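Local atomic coordinates of pirin-like protein YhaK (Escherichia coli, PDB entry 2VEC), a protein that is a monomeric cytoplasmic bicupin of the pirin family, is redox-sensitive, probably through a reactive cysteine, and lacks quercetin 2,3-dioxygenase activity. Residues R148-P151 and L152-L156. Residues are numbered along the deposited sequence; the frame is centred on the assembly and turned at random.
Sequences RENP and LIQKL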
loop_
_atom_site.group_PDB
_atom_site.type_symbol
_atom_site.label_atom_id
_atom_site.label_comp_id
_atom_site.label_asym_id
_atom_site.label_seq_id
_atom_site.Cartn_x
_atom_site.Cartn_y
_atom_site.Cartn_z
ATOM N N ARG A 148 -18.856 -9.611 -3.109
ATOM C CA ARG A 148 -18.010 -10.437 -2.248
ATOM C C ARG A 148 -18.033 -9.962 -0.806
ATOM O O ARG A 148 -17.829 -8.761 -0.545
ATOM C CB ARG A 148 -16.566 -10.486 -2.784
ATOM C CG ARG A 148 -16.407 -11.582 -3.839
ATOM C CD ARG A 148 -15.250 -11.454 -4.764
ATOM N NE ARG A 148 -14.001 -11.994 -4.266
ATOM C CZ ARG A 148 -13.356 -13.056 -4.756
ATOM N NH1 ARG A 148 -13.868 -13.783 -5.743
ATOM N NH2 ARG A 148 -12.193 -13.410 -4.216
ATOM N N GLU A 149 -18.234 -10.903 0.123
ATOM C CA GLU A 149 -18.257 -10.597 1.564
ATOM C C GLU A 149 -16.866 -10.168 2.021
ATOM O O GLU A 149 -15.853 -10.726 1.597
ATOM C CB GLU A 149 -18.729 -11.802 2.411
ATOM C CG GLU A 149 -20.202 -12.264 2.194
ATOM C CD GLU A 149 -20.551 -13.553 2.955
ATOM O OE1 GLU A 149 -19.902 -13.821 4.003
ATOM O OE2 GLU A 149 -21.491 -14.299 2.532
ATOM N N ASN A 150 -16.813 -9.149 2.879
ATOM C CA ASN A 150 -15.572 -8.763 3.529
ATOM C C ASN A 150 -15.912 -7.813 4.675
ATOM O O ASN A 150 -16.852 -7.034 4.552
ATOM C CB ASN A 150 -14.621 -8.073 2.552
ATOM C CG ASN A 150 -13.165 -8.418 2.835
ATOM O OD1 ASN A 150 -12.840 -9.597 3.073
ATOM N ND2 ASN A 150 -12.287 -7.423 2.771
ATOM N N PRO A 151 -15.138 -7.846 5.778
ATOM C CA PRO A 151 -15.486 -6.919 6.869
ATOM C C PRO A 151 -15.379 -5.470 6.371
ATOM O O PRO A 151 -14.517 -5.178 5.552
ATOM C CB PRO A 151 -14.389 -7.183 7.920
ATOM C CG PRO A 151 -13.860 -8.499 7.621
ATOM C CD PRO A 151 -13.924 -8.619 6.095
ATOM N N LEU A 152 -16.263 -4.584 6.829
ATOM C CA LEU A 152 -16.228 -3.167 6.414
ATOM C C LEU A 152 -14.891 -2.509 6.752
ATOM O O LEU A 152 -14.348 -1.757 5.945
ATOM C CB LEU A 152 -17.360 -2.369 7.106
ATOM C CG LEU A 152 -18.782 -2.648 6.611
ATOM C CD1 LEU A 152 -19.739 -1.675 7.271
ATOM C CD2 LEU A 152 -18.869 -2.545 5.107
ATOM N N ILE A 153 -14.371 -2.777 7.954
ATOM C CA ILE A 153 -13.174 -2.103 8.452
ATOM C C ILE A 153 -12.286 -3.123 9.157
ATOM O O ILE A 153 -12.767 -3.891 10.018
ATOM C CB ILE A 153 -13.581 -1.011 9.485
ATOM C CG1 ILE A 153 -14.379 0.120 8.820
ATOM C CG2 ILE A 153 -12.333 -0.454 10.276
ATOM C CD1 ILE A 153 -15.079 1.058 9.818
ATOM N N GLN A 154 -11.014 -3.155 8.781
ATOM C CA GLN A 154 -10.007 -3.935 9.499
ATOM C C GLN A 154 -8.789 -3.055 9.694
ATOM O O GLN A 154 -8.475 -2.199 8.827
ATOM C CB GLN A 154 -9.586 -5.134 8.679
ATOM C CG GLN A 154 -10.736 -6.081 8.337
ATOM C CD GLN A 154 -10.304 -7.068 7.281
ATOM O OE1 GLN A 154 -9.644 -8.065 7.582
ATOM N NE2 GLN A 154 -10.642 -6.783 6.036
ATOM N N LYS A 155 -8.071 -3.286 10.787
ATOM C CA LYS A 155 -6.788 -2.618 10.989
ATOM C C LYS A 155 -5.725 -3.638 11.352
ATOM O O LYS A 155 -6.052 -4.674 11.922
ATOM C CB LYS A 155 -6.909 -1.645 12.160
ATOM C CG LYS A 155 -7.621 -0.350 11.853
ATOM C CD LYS A 155 -7.197 0.741 12.869
ATOM C CE LYS A 155 -7.606 0.455 14.310
ATOM N NZ LYS A 155 -7.098 1.620 15.165
ATOM N N LEU A 156 -4.460 -3.304 11.086
ATOM C CA LEU A 156 -3.311 -4.149 11.401
ATOM C C LEU A 156 -2.168 -3.283 11.918
ATOM O O LEU A 156 -1.855 -2.218 11.364
ATOM C CB LEU A 156 -2.846 -4.942 10.145
ATOM C CG LEU A 156 -1.522 -5.753 10.202
ATOM C CD1 LEU A 156 -1.634 -7.009 9.373
ATOM C CD2 LEU A 156 -0.321 -4.908 9.689
HETATM O O HOH W 1 -11.972 -4.200 5.457
#
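Q154 reaches back to P151 because its CG sits beside the backbone N and anti to the carbonyl carbon (chi1 -59°), and its chain then runs on extended (chi2 168°). This lays the side chain obliquely against the proline ring. CG of Q154 meets CB of P151, and CD of Q154 meets CG of P151, each at 3.8 Å. NE2 of Q154 comes 3.8 Å from CD of P151, so the amide end rests on the ring. NE2 of Q154 also lies 3.7 Å from ND2 of N150. The two amide planes are nearly perpendicular, 81° apart, and no hydrogen bond joins them. One water links the loop to the start of the strand. It donates to O of P151 at 2.7 Å and accepts from NE2 of Q154 at 3.0 Å. OE1 of Q154 accepts from N of Q177, and ND2 of N150 donates to O of Q177. ND2 of N150 also bonds to S117 OG. The loop leads into strand 153-157, at the edge of the first cupin's six-stranded antiparallel sheet. Q177 lies on strand 176-177 in a sheet of the second cupin, so its bonds to N150 and Q154 join the two cupins. The contact is part apolar and part water-mediated. The bonds to Q177 and the water fix the rotation of the Q154 amide, oxygen toward strand 176-177 and nitrogen toward the water.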